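Long-range contacts in RabGDI protein (Plasmodium falciparum 3D7, PDB 3P1W), which probably binds prenylated Rab GTPases and slows their release of GDP, as Rab GDP-dissociation inhibitors do in membrane traffic: residues S61-N66 / G82-W87; T343-I348 / S367-V372. All coordinates share one frame; numbering follows the deposited sequence.

Contact 1. Residues S61-N66 / G82-W87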
ATOM      1  N   SER A  61       2.347 -11.365  -8.654  1.00 23.28           N
ATOM      2  CA  SER A  61       2.862 -12.318  -7.694  1.00 25.22           C
ATOM      3  C   SER A  61       3.735 -13.357  -8.421  1.00 25.22           C
ATOM      4  O   SER A  61       3.279 -13.945  -9.397  1.00 25.33           O
ATOM      5  CB  SER A  61       1.665 -13.027  -7.057  1.00 26.46           C
ATOM      6  OG  SER A  61       2.081 -13.962  -6.095  1.00 32.34           O
ATOM      7  N   LEU A  62       4.963 -13.579  -7.964  1.00 24.21           N
ATOM      8  CA  LEU A  62       5.910 -14.498  -8.641  1.00 25.24           C
ATOM      9  C   LEU A  62       6.249 -15.737  -7.800  1.00 25.89           C
ATOM     10  O   LEU A  62       6.466 -15.651  -6.587  1.00 24.81           O
ATOM     11  CB  LEU A  62       7.204 -13.761  -8.987  1.00 25.17           C
ATOM     12  CG  LEU A  62       7.204 -12.646 -10.061  1.00 27.60           C
ATOM     13  CD1 LEU A  62       6.159 -11.616  -9.770  1.00 31.60           C
ATOM     14  CD2 LEU A  62       8.591 -11.955 -10.120  1.00 26.70           C
ATOM     15  N   ASN A  63       6.308 -16.894  -8.447  1.00 26.47           N
ATOM     16  CA  ASN A  63       6.879 -18.075  -7.809  1.00 27.70           C
ATOM     17  C   ASN A  63       8.399 -18.044  -7.923  1.00 27.64           C
ATOM     18  O   ASN A  63       8.962 -17.052  -8.370  1.00 26.50           O
ATOM     19  CB  ASN A  63       6.269 -19.365  -8.379  1.00 29.25           C
ATOM     20  CG  ASN A  63       6.557 -19.586  -9.859  1.00 29.90           C
ATOM     21  OD1 ASN A  63       7.405 -18.933 -10.468  1.00 27.61           O
ATOM     22  ND2 ASN A  63       5.832 -20.544 -10.445  1.00 31.45           N
ATOM     23  N   LEU A  64       9.077 -19.119  -7.533  1.00 29.11           N
ATOM     24  CA  LEU A  64      10.539 -19.117  -7.607  1.00 30.01           C
ATOM     25  C   LEU A  64      11.045 -18.988  -9.017  1.00 30.56           C
ATOM     26  O   LEU A  64      11.917 -18.182  -9.282  1.00 30.13           O
ATOM     27  CB  LEU A  64      11.125 -20.412  -7.050  1.00 31.04           C
ATOM     28  CG  LEU A  64      11.400 -20.528  -5.588  1.00 31.66           C
ATOM     29  CD1 LEU A  64      11.867 -21.974  -5.366  1.00 32.25           C
ATOM     30  CD2 LEU A  64      12.413 -19.487  -5.152  1.00 28.84           C
ATOM     31  N   THR A  65      10.536 -19.836  -9.916  1.00 31.74           N
ATOM     32  CA  THR A  65      10.950 -19.798 -11.317  1.00 32.30           C
ATOM     33  C   THR A  65      10.851 -18.392 -11.871  1.00 31.43           C
ATOM     34  O   THR A  65      11.770 -17.896 -12.515  1.00 31.29           O
ATOM     35  CB  THR A  65      10.117 -20.759 -12.163  1.00 33.51           C
ATOM     36  OG1 THR A  65      10.395 -22.089 -11.731  1.00 36.44           O
ATOM     37  CG2 THR A  65      10.433 -20.627 -13.661  1.00 34.50           C
ATOM     38  N   ASN A  66       9.741 -17.729 -11.601  1.00 30.54           N
ATOM     39  CA  ASN A  66       9.521 -16.448 -12.211  1.00 30.38           C
ATOM     40  C   ASN A  66      10.307 -15.350 -11.513  1.00 27.96           C
ATOM     41  O   ASN A  66      10.778 -14.458 -12.177  1.00 27.68           O
ATOM     42  CB  ASN A  66       8.031 -16.171 -12.371  1.00 31.19           C
ATOM     43  CG  ASN A  66       7.413 -17.041 -13.459  1.00 34.50           C
ATOM     44  OD1 ASN A  66       7.948 -17.152 -14.576  1.00 39.87           O
ATOM     45  ND2 ASN A  66       6.314 -17.687 -13.138  1.00 36.48           N
ATOM     46  N   GLY A  82      13.241 -25.245  -2.484  1.00 38.30           N
ATOM     47  CA  GLY A  82      12.166 -26.206  -2.672  1.00 39.93           C
ATOM     48  C   GLY A  82      11.315 -25.880  -3.878  1.00 39.57           C
ATOM     49  O   GLY A  82      11.803 -25.295  -4.849  1.00 38.88           O
ATOM     50  N   GLU A  83      10.041 -26.263  -3.816  1.00 40.45           N
ATOM     51  CA  GLU A  83       9.152 -26.215  -4.979  1.00 41.35           C
ATOM     52  C   GLU A  83       8.453 -24.882  -5.138  1.00 38.98           C
ATOM     53  O   GLU A  83       8.195 -24.196  -4.162  1.00 38.51           O
ATOM     54  CB  GLU A  83       8.071 -27.297  -4.879  1.00 43.31           C
ATOM     55  CG  GLU A  83       8.576 -28.709  -5.089  1.00 48.47           C
ATOM     56  CD  GLU A  83       7.503 -29.736  -4.814  1.00 54.32           C
ATOM     57  OE1 GLU A  83       7.089 -29.874  -3.634  1.00 57.50           O
ATOM     58  OE2 GLU A  83       7.076 -30.402  -5.777  1.00 58.45           O
ATOM     59  N   ASN A  84       8.097 -24.566  -6.382  1.00 38.22           N
ATOM     60  CA  ASN A  84       7.389 -23.335  -6.715  1.00 36.98           C
ATOM     61  C   ASN A  84       6.120 -23.049  -5.904  1.00 37.10           C
ATOM     62  O   ASN A  84       5.842 -21.886  -5.600  1.00 35.37           O
ATOM     63  CB  ASN A  84       7.035 -23.322  -8.203  1.00 37.02           C
ATOM     64  CG  ASN A  84       8.141 -22.758  -9.064  1.00 37.31           C
ATOM     65  OD1 ASN A  84       8.735 -21.734  -8.728  1.00 36.28           O
ATOM     66  ND2 ASN A  84       8.384 -23.384 -10.219  1.00 39.58           N
ATOM     67  N   ARG A  85       5.361 -24.087  -5.547  1.00 38.53           N
ATOM     68  CA  ARG A  85       4.051 -23.880  -4.900  1.00 38.79           C
ATOM     69  C   ARG A  85       4.122 -23.176  -3.529  1.00 37.27           C
ATOM     70  O   ARG A  85       3.132 -22.618  -3.069  1.00 37.84           O
ATOM     71  CB  ARG A  85       3.280 -25.210  -4.781  1.00 41.67           C
ATOM     72  CG  ARG A  85       3.870 -26.192  -3.798  1.00 45.07           C
ATOM     73  CD  ARG A  85       3.397 -27.620  -4.072  1.00 51.18           C
ATOM     74  NE  ARG A  85       4.100 -28.551  -3.198  1.00 55.42           N
ATOM     75  CZ  ARG A  85       3.800 -28.759  -1.916  1.00 59.36           C
ATOM     76  NH1 ARG A  85       4.518 -29.618  -1.200  1.00 60.85           N
ATOM     77  NH2 ARG A  85       2.788 -28.111  -1.338  1.00 60.23           N
ATOM     78  N   HIS A  86       5.285 -23.200  -2.885  1.00 36.03           N
ATOM     79  CA  HIS A  86       5.468 -22.566  -1.574  1.00 34.94           C
ATOM     80  C   HIS A  86       5.709 -21.071  -1.695  1.00 32.10           C
ATOM     81  O   HIS A  86       5.637 -20.360  -0.700  1.00 31.51           O
ATOM     82  CB  HIS A  86       6.668 -23.162  -0.855  1.00 35.07           C
ATOM     83  CG  HIS A  86       6.593 -24.647  -0.700  1.00 39.73           C
ATOM     84  ND1 HIS A  86       5.680 -25.259   0.130  1.00 41.69           N
ATOM     85  CD2 HIS A  86       7.312 -25.639  -1.275  1.00 42.56           C
ATOM     86  CE1 HIS A  86       5.839 -26.570   0.059  1.00 45.57           C
ATOM     87  NE2 HIS A  86       6.821 -26.828  -0.789  1.00 44.54           N
ATOM     88  N   TRP A  87       6.043 -20.617  -2.900  1.00 30.80           N
ATOM     89  CA  TRP A  87       6.453 -19.222  -3.102  1.00 29.01           C
ATOM     90  C   TRP A  87       5.423 -18.411  -3.848  1.00 28.02           C
ATOM     91  O   TRP A  87       5.050 -18.735  -4.974  1.00 28.59           O
ATOM     92  CB  TRP A  87       7.800 -19.161  -3.819  1.00 28.81           C
ATOM     93  CG  TRP A  87       8.888 -19.796  -3.034  1.00 29.25           C
ATOM     94  CD1 TRP A  87       9.199 -21.121  -2.997  1.00 30.96           C
ATOM     95  CD2 TRP A  87       9.820 -19.141  -2.159  1.00 30.25           C
ATOM     96  NE1 TRP A  87      10.255 -21.336  -2.152  1.00 33.18           N
ATOM     97  CE2 TRP A  87      10.657 -20.139  -1.621  1.00 32.10           C
ATOM     98  CE3 TRP A  87      10.019 -17.814  -1.774  1.00 29.33           C
ATOM     99  CZ2 TRP A  87      11.685 -19.851  -0.725  1.00 31.34           C
ATOM    100  CZ3 TRP A  87      11.041 -17.529  -0.868  1.00 30.11           C
ATOM    101  CH2 TRP A  87      11.851 -18.536  -0.356  1.00 31.81           C
TER
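Leu64 packs over one face of the Trp87 indole. Its CG lies 3.6 Å from the centroid of the five-membered ring of Trp87, only 17° off the ring normal, a CH-pi contact. With chi1 at -87°, Leu64 CG stands anti to the carbonyl carbon, and CD2 follows over the middle of the ring system. This is the tight, buried part. Tyr81 extends it: its carbonyl takes the indole N-H, and its ring meets Trp87 edge-to-face. Gly82, an exposed residue, borders this apolar side, its O 3.4 Å from Leu64 CD1.

The more open side is polar, made by the partly exposed Asn63, Thr65 and Asn84. Asn84 reaches the first turn of helix 64-71 with its amide. Asn84 OD1 accepts from Thr65 N at 2.9 Å, on a lone pair in the carbonyl plane. Asn84 ND2 donates to Thr65 OG1 at 2.8 Å, with Thr65 OG1 in the amide plane. Two bonds thus fix the amide's rotation. The amide of Asn63 stacks on it, the planes 15° apart, with Asn63 CG 3.3 Å from Asn84 OD1.

Asn63 OD1 also accepts from Asn66 N at 2.9 Å. The arrangement is that of an asparagine N-cap, with a second asparagine from the returning loop binding the helix's first turn.

Contact 2. Residues T343-I348 / S367-V372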
ATOM      1  N   THR A 343       8.529 -12.320  14.930  1.00 30.29           N
ATOM      2  CA  THR A 343       7.248 -12.278  14.195  1.00 29.88           C
ATOM      3  C   THR A 343       7.354 -12.911  12.809  1.00 28.90           C
ATOM      4  O   THR A 343       8.403 -12.841  12.153  1.00 28.49           O
ATOM      5  CB  THR A 343       6.684 -10.856  14.062  1.00 28.77           C
ATOM      6  OG1 THR A 343       7.713  -9.957  13.594  1.00 27.94           O
ATOM      7  CG2 THR A 343       6.107 -10.389  15.417  1.00 31.01           C
ATOM      8  N   ASN A 344       6.267 -13.546  12.383  1.00 28.59           N
ATOM      9  CA  ASN A 344       6.210 -14.225  11.076  1.00 27.71           C
ATOM     10  C   ASN A 344       5.728 -13.291   9.973  1.00 25.85           C
ATOM     11  O   ASN A 344       5.793 -13.627   8.780  1.00 25.20           O
ATOM     12  CB  ASN A 344       5.316 -15.459  11.161  1.00 29.27           C
ATOM     13  CG  ASN A 344       5.940 -16.563  11.972  1.00 32.63           C
ATOM     14  OD1 ASN A 344       7.126 -16.838  11.834  1.00 37.68           O
ATOM     15  ND2 ASN A 344       5.157 -17.191  12.831  1.00 35.41           N
ATOM     16  N   SER A 345       5.207 -12.147  10.388  1.00 23.93           N
ATOM     17  CA  SER A 345       4.910 -11.061   9.499  1.00 23.06           C
ATOM     18  C   SER A 345       4.986  -9.755  10.295  1.00 22.67           C
ATOM     19  O   SER A 345       4.628  -9.696  11.490  1.00 22.71           O
ATOM     20  CB  SER A 345       3.538 -11.248   8.858  1.00 23.68           C
ATOM     21  OG  SER A 345       2.543 -11.459   9.846  1.00 25.45           O
ATOM     22  N   CYS A 346       5.498  -8.707   9.671  1.00 21.07           N
ATOM     23  CA  CYS A 346       5.524  -7.412  10.330  1.00 21.29           C
ATOM     24  C   CYS A 346       5.739  -6.288   9.328  1.00 19.81           C
ATOM     25  O   CYS A 346       6.079  -6.528   8.173  1.00 19.14           O
ATOM     26  CB  CYS A 346       6.589  -7.349  11.469  1.00 20.89           C
ATOM     27  SG  CYS A 346       8.284  -7.435  10.973  1.00 25.02           S
ATOM     28  N   GLN A 347       5.447  -5.076   9.789  1.00 19.87           N
ATOM     29  CA  GLN A 347       5.661  -3.819   9.075  1.00 18.97           C
ATOM     30  C   GLN A 347       6.580  -2.938   9.937  1.00 19.98           C
ATOM     31  O   GLN A 347       6.380  -2.835  11.170  1.00 21.61           O
ATOM     32  CB  GLN A 347       4.332  -3.095   8.865  1.00 20.41           C
ATOM     33  CG  GLN A 347       4.432  -1.736   8.116  1.00 20.79           C
ATOM     34  CD  GLN A 347       3.057  -1.161   7.776  1.00 25.61           C
ATOM     35  OE1 GLN A 347       2.859  -0.526   6.735  1.00 25.00           O
ATOM     36  NE2 GLN A 347       2.099  -1.414   8.640  1.00 29.62           N
ATOM     37  N   ILE A 348       7.586  -2.341   9.311  1.00 17.95           N
ATOM     38  CA  ILE A 348       8.458  -1.373   9.943  1.00 17.72           C
ATOM     39  C   ILE A 348       8.382  -0.077   9.174  1.00 17.09           C
ATOM     40  O   ILE A 348       8.614  -0.056   7.968  1.00 16.89           O
ATOM     41  CB  ILE A 348       9.935  -1.847   9.979  1.00 18.32           C
ATOM     42  CG1 ILE A 348      10.093  -3.197  10.700  1.00 18.11           C
ATOM     43  CG2 ILE A 348      10.850  -0.797  10.612  1.00 19.23           C
ATOM     44  CD1 ILE A 348      11.442  -3.869  10.424  1.00 19.54           C
ATOM     45  N   SER A 367       6.098 -14.507   5.320  1.00 24.14           N
ATOM     46  CA  SER A 367       6.741 -15.809   5.430  1.00 25.53           C
ATOM     47  C   SER A 367       5.753 -16.931   5.151  1.00 27.67           C
ATOM     48  O   SER A 367       4.720 -16.716   4.512  1.00 27.71           O
ATOM     49  CB  SER A 367       7.348 -15.946   6.844  1.00 26.54           C
ATOM     50  OG  SER A 367       6.333 -15.954   7.835  1.00 26.53           O
ATOM     51  N   PHE A 368       6.084 -18.136   5.623  1.00 29.19           N
ATOM     52  CA  PHE A 368       5.197 -19.281   5.525  1.00 31.48           C
ATOM     53  C   PHE A 368       3.828 -19.021   6.166  1.00 31.71           C
ATOM     54  O   PHE A 368       2.825 -19.581   5.716  1.00 32.53           O
ATOM     55  CB  PHE A 368       5.854 -20.486   6.174  1.00 33.31           C
ATOM     56  CG  PHE A 368       4.999 -21.723   6.165  1.00 36.79           C
ATOM     57  CD1 PHE A 368       4.772 -22.415   4.976  1.00 39.14           C
ATOM     58  CD2 PHE A 368       4.419 -22.194   7.340  1.00 40.26           C
ATOM     59  CE1 PHE A 368       3.985 -23.565   4.965  1.00 42.54           C
ATOM     60  CE2 PHE A 368       3.624 -23.338   7.333  1.00 41.98           C
ATOM     61  CZ  PHE A 368       3.409 -24.023   6.150  1.00 42.56           C
ATOM     62  N   GLN A 369       3.775 -18.171   7.192  1.00 31.28           N
ATOM     63  CA  GLN A 369       2.487 -17.808   7.816  1.00 32.22           C
ATOM     64  C   GLN A 369       1.441 -17.394   6.781  1.00 31.14           C
ATOM     65  O   GLN A 369       0.294 -17.852   6.835  1.00 31.56           O
ATOM     66  CB  GLN A 369       2.675 -16.695   8.863  1.00 32.11           C
ATOM     67  CG  GLN A 369       1.371 -16.207   9.514  1.00 32.60           C
ATOM     68  CD  GLN A 369       1.384 -14.734   9.911  1.00 33.74           C
ATOM     69  OE1 GLN A 369       2.420 -14.071   9.887  1.00 29.20           O
ATOM     70  NE2 GLN A 369       0.199 -14.213  10.262  1.00 36.18           N
ATOM     71  N   HIS A 370       1.829 -16.527   5.845  1.00 29.46           N
ATOM     72  CA  HIS A 370       0.920 -16.069   4.778  1.00 28.76           C
ATOM     73  C   HIS A 370       1.036 -16.867   3.464  1.00 29.41           C
ATOM     74  O   HIS A 370       0.563 -16.423   2.424  1.00 29.41           O
ATOM     75  CB  HIS A 370       1.138 -14.571   4.491  1.00 26.44           C
ATOM     76  CG  HIS A 370       0.532 -13.667   5.516  1.00 25.54           C
ATOM     77  ND1 HIS A 370       1.209 -13.260   6.649  1.00 26.71           N
ATOM     78  CD2 HIS A 370      -0.699 -13.109   5.593  1.00 24.73           C
ATOM     79  CE1 HIS A 370       0.417 -12.486   7.373  1.00 25.51           C
ATOM     80  NE2 HIS A 370      -0.749 -12.385   6.761  1.00 23.48           N
ATOM     81  N   GLY A 371       1.670 -18.033   3.507  1.00 30.95           N
ATOM     82  CA  GLY A 371       1.792 -18.891   2.331  1.00 31.71           C
ATOM     83  C   GLY A 371       2.589 -18.310   1.181  1.00 31.05           C
ATOM     84  O   GLY A 371       2.302 -18.603   0.006  1.00 31.36           O
ATOM     85  N   VAL A 372       3.580 -17.473   1.501  1.00 28.82           N
ATOM     86  CA  VAL A 372       4.320 -16.782   0.449  1.00 27.91           C
ATOM     87  C   VAL A 372       5.779 -17.255   0.305  1.00 27.83           C
ATOM     88  O   VAL A 372       6.401 -16.980  -0.720  1.00 25.90           O
ATOM     89  CB  VAL A 372       4.226 -15.237   0.612  1.00 27.44           C
ATOM     90  CG1 VAL A 372       2.788 -14.765   0.403  1.00 25.92           C
ATOM     91  CG2 VAL A 372       4.739 -14.792   1.929  1.00 27.39           C
TER
HETATM   92  O   HOH W   1       3.636 -14.155   6.750  1.00 28.27           O
HETATM   93  O   HOH W   2       7.609 -18.547   9.349  1.00 44.98           O
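The carbonyl oxygen of Asn344 is gripped twice. Ser367 OG donates to Asn344 O at 2.6 Å, on a lone pair in the carbonyl plane. Water 1 is the second donor, 3.0 Å from Asn344 O. Ser367 chi1 is 65°, which sets OG between its own backbone N and carbonyl carbon and turns it to this carbonyl.

Water 1 also joins the two segments. It accepts from Ser367 N at 2.9 Å and, weakly, from His370 N. It lies 2.6 Å from His370 ND1, at the edge of the ring and in its plane. The other ring nitrogen, NE2, is bonded to Leu118 O, and Tyr250 meets the imidazole edge-to-face. The ring is therefore held at both nitrogens.

The other direct bond runs from Ser345 to Gln369. Ser345 OG donates to Gln369 OE1 at 2.6 Å, tilted 15° from the carbonyl plane. Gln369 CG is anti to the backbone N (chi1 177°), and the chain then bends at chi2, bringing OE1 to the serine. Gln369 NE2 binds Val119 O, so both ends of the amide are used. Ser345 OG in turn takes the N-H of Glu121, and it also sits near the plane of the His370 ring, 3.4 Å from His370 CE1.

Beside the partly exposed Asn344, water 2 donates to Asn344 OD1 and, weakly, to Ser367 OG.

The loop after strand 361-367 is thus tied to the lead-in of strand 346-350 by side-chain hydroxyls and water, and to strand 117-129 by Gln369 and His370. The contact is buried but mainly polar. Its hold depends on directed hydrogen bonds and a bridging water more than on apolar packing.

In the fold
Contact 1 closes before contact 2 opens, so the two come in series along the chain. Their centres are 16 Å apart, on the same side of the chain's centre. Contact 1 joins helix 64-71 to the loop before strand 89-90, which pairs with strand 61-62 in a small antiparallel sheet. Contact 2 lies at one end of the hairpin of strands 346-350 and 361-367, within a mixed sheet that also holds strand 117-129. They touch where Trp87 CE3 packs 3.9 Å from Val372 O. Leu374 also packs on Trp87, and Gly371 O bonds to Asn88 ND2. The loop after strand 361-367 thus connects both sites within the GDI fold.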